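Local coordinates for tyrosine--tRNA ligase (Pyrococcus horikoshii, PDB 2CYC), which probably attaches tyrosine to its cognate tRNA in two steps, first activating the amino acid with ATP and then transferring it to the acceptor end, at residues A[24-38]-A[172-186]. Residues are numbered along the deposited sequence; the frame is centred on the assembly and turned at random.
Sequences LRHLFEIGAPLQHYI and QVADIFYQGVTIAHA. With TYR (tyrosine), chain C.
Tyr37 reaches from strand 36-38 across to helix 172-178 and lies at the hydroxyl end of the tyrosine pocket. Its ring crosses Val181 and Ile176 at about a right angle, and CE2 lies 3.5 Å from Ile176 CG1. The amide of Gln179 stands nearly upright to the ring, and its NE2 bonds back to Asp175 O.

At the pocket, Tyr37 OH is 2.8 Å from the phenol OH of the bound tyrosine, which approaches the Tyr37 ring at its edge. The ligand hydroxyl gives a very short bond to Asp175 OD2, 2.5 Å. A water links Tyr37 OH to Gln172 NE2, while Gln172 OE1 accepts from the ligand amino group. A phenylalanine in place of Tyr37 would probably cost each of them one partner, leaving the ligand hydroxyl to Asp175 and the water to Gln172.

Backbone bonds join the strands in parallel. Gln35 O accepts from both Thr182 N and Ile183 N, and His185 N gives to Tyr37 O. Thr182 OG1, held between its own N and carbonyl carbon (chi1 50°), donates to Pro33 O at 2.7 Å and accepts from Gln35 N at 3.0 Å.

The His36 and His185 rings meet rim to rim, with NE2 of His36 3.1 Å from ND1 of His185 in a hydrogen bond. Ile38 CD1 sits over one face of the His185 ring, a CH-pi contact. His36 ND1 is hydrogen-bonded to the backbone N of Arg69, and His185 NE2 to His223 ND1.

Both strands belong to the parallel core of the Rossmann-type class I catalytic domain: strand 36-40 also pairs with 69-72, and 183-187 with 214-223. Helix 191-200 packs on Ile176 and Ala184 through His194.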
loop_
_atom_site.group_PDB
_atom_site.type_symbol
_atom_site.label_atom_id
_atom_site.label_comp_id
_atom_site.label_asym_id
_atom_site.label_seq_id
_atom_site.Cartn_x
_atom_site.Cartn_y
_atom_site.Cartn_z
ATOM N N LEU A 24 -17.159 11.161 -22.518
ATOM C CA LEU A 24 -16.694 12.541 -22.599
ATOM C C LEU A 24 -17.857 13.449 -22.979
ATOM O O LEU A 24 -18.073 14.499 -22.367
ATOM C CB LEU A 24 -15.582 12.662 -23.651
ATOM C CG LEU A 24 -15.108 14.078 -24.006
ATOM C CD1 LEU A 24 -14.367 14.707 -22.819
ATOM C CD2 LEU A 24 -14.201 14.008 -25.233
ATOM N N ARG A 25 -18.598 13.043 -24.006
ATOM C CA ARG A 25 -19.740 13.810 -24.479
ATOM C C ARG A 25 -20.776 13.905 -23.363
ATOM O O ARG A 25 -21.368 14.955 -23.134
ATOM C CB ARG A 25 -20.339 13.135 -25.717
ATOM C CG ARG A 25 -21.633 13.768 -26.225
ATOM C CD ARG A 25 -22.041 13.108 -27.527
ATOM N NE ARG A 25 -23.401 13.433 -27.932
ATOM C CZ ARG A 25 -23.977 12.935 -29.020
ATOM N NH1 ARG A 25 -25.219 13.272 -29.325
ATOM N NH2 ARG A 25 -23.305 12.096 -29.803
ATOM N N HIS A 26 -20.983 12.793 -22.673
ATOM C CA HIS A 26 -21.911 12.740 -21.559
ATOM C C HIS A 26 -21.498 13.785 -20.516
ATOM O O HIS A 26 -22.328 14.567 -20.047
ATOM C CB HIS A 26 -21.887 11.335 -20.949
ATOM C CG HIS A 26 -22.733 11.185 -19.724
ATOM N ND1 HIS A 26 -24.091 11.429 -19.721
ATOM C CD2 HIS A 26 -22.417 10.799 -18.466
ATOM C CE1 HIS A 26 -24.574 11.197 -18.514
ATOM N NE2 HIS A 26 -23.579 10.811 -17.733
ATOM N N LEU A 27 -20.214 13.806 -20.158
ATOM C CA LEU A 27 -19.740 14.777 -19.175
ATOM C C LEU A 27 -19.991 16.214 -19.632
ATOM O O LEU A 27 -20.383 17.056 -18.832
ATOM C CB LEU A 27 -18.248 14.590 -18.883
ATOM C CG LEU A 27 -17.816 13.264 -18.249
ATOM C CD1 LEU A 27 -16.402 13.415 -17.698
ATOM C CD2 LEU A 27 -18.774 12.877 -17.135
ATOM N N PHE A 28 -19.743 16.498 -20.911
ATOM C CA PHE A 28 -19.972 17.840 -21.437
ATOM C C PHE A 28 -21.453 18.198 -21.342
ATOM O O PHE A 28 -21.809 19.274 -20.859
ATOM C CB PHE A 28 -19.523 17.940 -22.903
ATOM C CG PHE A 28 -18.034 18.154 -23.080
ATOM C CD1 PHE A 28 -17.364 17.596 -24.172
ATOM C CD2 PHE A 28 -17.309 18.929 -22.178
ATOM C CE1 PHE A 28 -15.991 17.805 -24.364
ATOM C CE2 PHE A 28 -15.933 19.150 -22.359
ATOM C CZ PHE A 28 -15.276 18.584 -23.457
ATOM N N GLU A 29 -22.309 17.280 -21.785
ATOM C CA GLU A 29 -23.752 17.502 -21.781
ATOM C C GLU A 29 -24.397 17.703 -20.418
ATOM O O GLU A 29 -25.247 18.580 -20.265
ATOM C CB GLU A 29 -24.465 16.361 -22.514
ATOM C CG GLU A 29 -24.293 16.418 -24.026
ATOM C CD GLU A 29 -25.069 15.330 -24.759
ATOM O OE1 GLU A 29 -24.940 15.237 -26.007
ATOM O OE2 GLU A 29 -25.807 14.573 -24.090
ATOM N N ILE A 30 -23.996 16.911 -19.425
ATOM C CA ILE A 30 -24.589 17.030 -18.097
ATOM C C ILE A 30 -23.968 18.147 -17.275
ATOM O O ILE A 30 -24.391 18.408 -16.154
ATOM C CB ILE A 30 -24.462 15.708 -17.320
ATOM C CG1 ILE A 30 -22.983 15.431 -17.016
ATOM C CG2 ILE A 30 -25.083 14.572 -18.139
ATOM C CD1 ILE A 30 -22.719 14.068 -16.424
ATOM N N GLY A 31 -22.963 18.805 -17.837
ATOM C CA GLY A 31 -22.306 19.886 -17.126
ATOM C C GLY A 31 -21.504 19.417 -15.925
ATOM O O GLY A 31 -21.390 20.128 -14.925
ATOM N N ALA A 32 -20.943 18.217 -16.009
ATOM C CA ALA A 32 -20.141 17.700 -14.909
ATOM C C ALA A 32 -18.872 18.541 -14.754
ATOM O O ALA A 32 -18.444 19.216 -15.688
ATOM C CB ALA A 32 -19.777 16.245 -15.177
ATOM N N PRO A 33 -18.270 18.540 -13.557
ATOM C CA PRO A 33 -17.042 19.322 -13.366
ATOM C C PRO A 33 -15.963 18.801 -14.308
ATOM O O PRO A 33 -15.882 17.601 -14.559
ATOM C CB PRO A 33 -16.693 19.075 -11.891
ATOM C CG PRO A 33 -17.356 17.751 -11.589
ATOM C CD PRO A 33 -18.682 17.887 -12.305
ATOM N N LEU A 34 -15.149 19.705 -14.837
ATOM C CA LEU A 34 -14.086 19.334 -15.761
ATOM C C LEU A 34 -12.726 19.655 -15.150
ATOM O O LEU A 34 -12.197 20.758 -15.311
ATOM C CB LEU A 34 -14.256 20.078 -17.098
ATOM C CG LEU A 34 -15.578 19.791 -17.824
ATOM C CD1 LEU A 34 -15.736 20.691 -19.041
ATOM C CD2 LEU A 34 -15.612 18.335 -18.225
ATOM N N GLN A 35 -12.176 18.687 -14.429
ATOM C CA GLN A 35 -10.885 18.867 -13.805
ATOM C C GLN A 35 -9.911 17.901 -14.447
ATOM O O GLN A 35 -10.086 16.683 -14.387
ATOM C CB GLN A 35 -10.964 18.597 -12.300
ATOM C CG GLN A 35 -9.611 18.589 -11.604
ATOM C CD GLN A 35 -8.987 19.967 -11.519
ATOM O OE1 GLN A 35 -7.963 20.262 -12.159
ATOM N NE2 GLN A 35 -9.604 20.824 -10.729
ATOM N N HIS A 36 -8.888 18.458 -15.072
ATOM C CA HIS A 36 -7.871 17.658 -15.709
ATOM C C HIS A 36 -6.646 17.607 -14.812
ATOM O O HIS A 36 -6.540 18.339 -13.824
ATOM C CB HIS A 36 -7.484 18.276 -17.071
ATOM C CG HIS A 36 -6.039 18.096 -17.441
ATOM N ND1 HIS A 36 -5.014 18.726 -16.766
ATOM C CD2 HIS A 36 -5.451 17.367 -18.421
ATOM C CE1 HIS A 36 -3.858 18.399 -17.319
ATOM N NE2 HIS A 36 -4.093 17.576 -18.325
ATOM N N TYR A 37 -5.740 16.711 -15.178
ATOM C CA TYR A 37 -4.458 16.575 -14.538
ATOM C C TYR A 37 -3.622 15.614 -15.363
ATOM O O TYR A 37 -4.145 14.810 -16.142
ATOM C CB TYR A 37 -4.593 16.060 -13.094
ATOM C CG TYR A 37 -4.161 14.620 -12.854
ATOM C CD1 TYR A 37 -3.191 14.311 -11.887
ATOM C CD2 TYR A 37 -4.775 13.558 -13.533
ATOM C CE1 TYR A 37 -2.859 12.980 -11.594
ATOM C CE2 TYR A 37 -4.447 12.225 -13.253
ATOM C CZ TYR A 37 -3.499 11.944 -12.280
ATOM O OH TYR A 37 -3.244 10.635 -11.955
ATOM N N ILE A 38 -2.316 15.741 -15.208
ATOM C CA ILE A 38 -1.363 14.839 -15.825
ATOM C C ILE A 38 -0.189 14.872 -14.855
ATOM O O ILE A 38 0.312 15.944 -14.484
ATOM C CB ILE A 38 -0.953 15.239 -17.295
ATOM C CG1 ILE A 38 0.136 14.273 -17.781
ATOM C CG2 ILE A 38 -0.485 16.696 -17.384
ATOM C CD1 ILE A 38 0.384 14.305 -19.296
ATOM N N GLN A 172 -1.455 6.195 -7.967
ATOM C CA GLN A 172 -1.769 6.923 -9.197
ATOM C C GLN A 172 -3.275 6.952 -9.403
ATOM O O GLN A 172 -3.832 7.981 -9.801
ATOM C CB GLN A 172 -1.085 6.292 -10.426
ATOM C CG GLN A 172 -1.298 7.100 -11.740
ATOM C CD GLN A 172 -0.207 6.861 -12.782
ATOM O OE1 GLN A 172 0.889 6.421 -12.446
ATOM N NE2 GLN A 172 -0.497 7.181 -14.052
ATOM N N VAL A 173 -3.939 5.833 -9.132
ATOM C CA VAL A 173 -5.388 5.806 -9.287
ATOM C C VAL A 173 -6.046 6.721 -8.246
ATOM O O VAL A 173 -6.959 7.486 -8.568
ATOM C CB VAL A 173 -5.925 4.367 -9.162
ATOM C CG1 VAL A 173 -7.442 4.362 -9.138
ATOM C CG2 VAL A 173 -5.420 3.540 -10.341
ATOM N N ALA A 174 -5.565 6.649 -7.005
ATOM C CA ALA A 174 -6.088 7.478 -5.914
ATOM C C ALA A 174 -5.894 8.969 -6.204
ATOM O O ALA A 174 -6.754 9.794 -5.879
ATOM C CB ALA A 174 -5.400 7.098 -4.587
ATOM N N ASP A 175 -4.766 9.307 -6.821
ATOM C CA ASP A 175 -4.485 10.693 -7.172
ATOM C C ASP A 175 -5.619 11.251 -8.017
ATOM O O ASP A 175 -5.961 12.433 -7.921
ATOM C CB ASP A 175 -3.194 10.810 -7.990
ATOM C CG ASP A 175 -1.963 10.442 -7.202
ATOM O OD1 ASP A 175 -2.005 10.521 -5.958
ATOM O OD2 ASP A 175 -0.952 10.092 -7.836
ATOM N N ILE A 176 -6.185 10.397 -8.865
ATOM C CA ILE A 176 -7.266 10.823 -9.733
ATOM C C ILE A 176 -8.532 11.152 -8.947
ATOM O O ILE A 176 -9.091 12.248 -9.062
ATOM C CB ILE A 176 -7.585 9.733 -10.806
ATOM C CG1 ILE A 176 -6.445 9.678 -11.833
ATOM C CG2 ILE A 176 -8.934 10.025 -11.478
ATOM C CD1 ILE A 176 -6.493 8.485 -12.778
ATOM N N PHE A 177 -8.977 10.212 -8.128
ATOM C CA PHE A 177 -10.203 10.425 -7.375
ATOM C C PHE A 177 -10.103 11.451 -6.268
ATOM O O PHE A 177 -11.043 12.205 -6.045
ATOM C CB PHE A 177 -10.708 9.080 -6.860
ATOM C CG PHE A 177 -11.122 8.164 -7.969
ATOM C CD1 PHE A 177 -12.327 8.378 -8.648
ATOM C CD2 PHE A 177 -10.267 7.166 -8.419
ATOM C CE1 PHE A 177 -12.666 7.613 -9.768
ATOM C CE2 PHE A 177 -10.596 6.392 -9.542
ATOM C CZ PHE A 177 -11.798 6.620 -10.219
ATOM N N TYR A 178 -8.954 11.514 -5.602
ATOM C CA TYR A 178 -8.786 12.473 -4.525
ATOM C C TYR A 178 -8.865 13.921 -5.013
ATOM O O TYR A 178 -9.374 14.787 -4.307
ATOM C CB TYR A 178 -7.453 12.264 -3.819
ATOM C CG TYR A 178 -7.380 13.012 -2.513
ATOM C CD1 TYR A 178 -8.009 12.512 -1.372
ATOM C CD2 TYR A 178 -6.702 14.225 -2.420
ATOM C CE1 TYR A 178 -7.957 13.200 -0.168
ATOM C CE2 TYR A 178 -6.645 14.921 -1.227
ATOM C CZ TYR A 178 -7.270 14.398 -0.105
ATOM O OH TYR A 178 -7.182 15.059 1.089
ATOM N N GLN A 179 -8.356 14.187 -6.214
ATOM C CA GLN A 179 -8.387 15.539 -6.771
ATOM C C GLN A 179 -9.654 15.797 -7.604
ATOM O O GLN A 179 -9.795 16.864 -8.200
ATOM C CB GLN A 179 -7.147 15.776 -7.649
ATOM C CG GLN A 179 -5.813 15.483 -6.954
ATOM C CD GLN A 179 -4.618 15.671 -7.873
ATOM O OE1 GLN A 179 -4.085 16.781 -8.019
ATOM N NE2 GLN A 179 -4.196 14.585 -8.511
ATOM N N GLY A 180 -10.561 14.822 -7.641
ATOM C CA GLY A 180 -11.792 14.957 -8.408
ATOM C C GLY A 180 -11.551 15.045 -9.908
ATOM O O GLY A 180 -12.296 15.709 -10.628
ATOM N N VAL A 181 -10.518 14.362 -10.393
ATOM C CA VAL A 181 -10.182 14.402 -11.815
ATOM C C VAL A 181 -11.188 13.693 -12.737
ATOM O O VAL A 181 -11.461 12.504 -12.572
ATOM C CB VAL A 181 -8.759 13.817 -12.042
ATOM C CG1 VAL A 181 -8.432 13.773 -13.519
ATOM C CG2 VAL A 181 -7.731 14.670 -11.303
ATOM N N THR A 182 -11.749 14.432 -13.698
ATOM C CA THR A 182 -12.707 13.857 -14.649
ATOM C C THR A 182 -12.060 13.724 -16.030
ATOM O O THR A 182 -12.581 13.035 -16.906
ATOM C CB THR A 182 -14.005 14.719 -14.767
ATOM O OG1 THR A 182 -13.656 16.091 -14.988
ATOM C CG2 THR A 182 -14.852 14.602 -13.498
ATOM N N ILE A 183 -10.937 14.411 -16.222
ATOM C CA ILE A 183 -10.183 14.325 -17.475
ATOM C C ILE A 183 -8.782 13.841 -17.084
ATOM O O ILE A 183 -7.896 14.647 -16.775
ATOM C CB ILE A 183 -10.063 15.708 -18.193
ATOM C CG1 ILE A 183 -11.454 16.267 -18.520
ATOM C CG2 ILE A 183 -9.228 15.566 -19.474
ATOM C CD1 ILE A 183 -12.308 15.387 -19.430
ATOM N N ALA A 184 -8.593 12.523 -17.078
ATOM C CA ALA A 184 -7.305 11.932 -16.700
ATOM C C ALA A 184 -6.427 11.861 -17.941
ATOM O O ALA A 184 -6.651 11.042 -18.836
ATOM C CB ALA A 184 -7.519 10.537 -16.099
ATOM N N HIS A 185 -5.423 12.732 -17.973
ATOM C CA HIS A 185 -4.515 12.864 -19.106
ATOM C C HIS A 185 -3.119 12.273 -18.851
ATOM O O HIS A 185 -2.516 12.484 -17.792
ATOM C CB HIS A 185 -4.426 14.358 -19.464
ATOM C CG HIS A 185 -3.388 14.692 -20.487
ATOM N ND1 HIS A 185 -2.666 15.866 -20.452
ATOM C CD2 HIS A 185 -2.929 13.999 -21.555
ATOM C CE1 HIS A 185 -1.801 15.879 -21.450
ATOM N NE2 HIS A 185 -1.938 14.757 -22.134
ATOM N N ALA A 186 -2.621 11.521 -19.829
ATOM C CA ALA A 186 -1.302 10.902 -19.746
ATOM C C ALA A 186 -0.854 10.424 -21.118
ATOM O O ALA A 186 -1.614 10.477 -22.086
ATOM C CB ALA A 186 -1.330 9.699 -18.783
HETATM N N TYR C . 3.415 7.127 -13.669
HETATM C CA TYR C . 3.661 8.444 -14.331
HETATM C C TYR C . 4.939 8.392 -15.166
HETATM O O TYR C . 5.674 7.386 -15.060
HETATM C CB TYR C . 3.772 9.554 -13.273
HETATM C CG TYR C . 2.491 9.780 -12.495
HETATM C CD1 TYR C . 1.319 10.176 -13.140
HETATM C CD2 TYR C . 2.449 9.598 -11.110
HETATM C CE1 TYR C . 0.129 10.382 -12.420
HETATM C CE2 TYR C . 1.277 9.809 -10.385
HETATM C CZ TYR C . 0.120 10.195 -11.042
HETATM O OH TYR C . -1.043 10.389 -10.316
HETATM O OXT TYR C . 5.193 9.358 -15.911
HETATM O O HOH W 1 -2.686 9.273 -14.358
#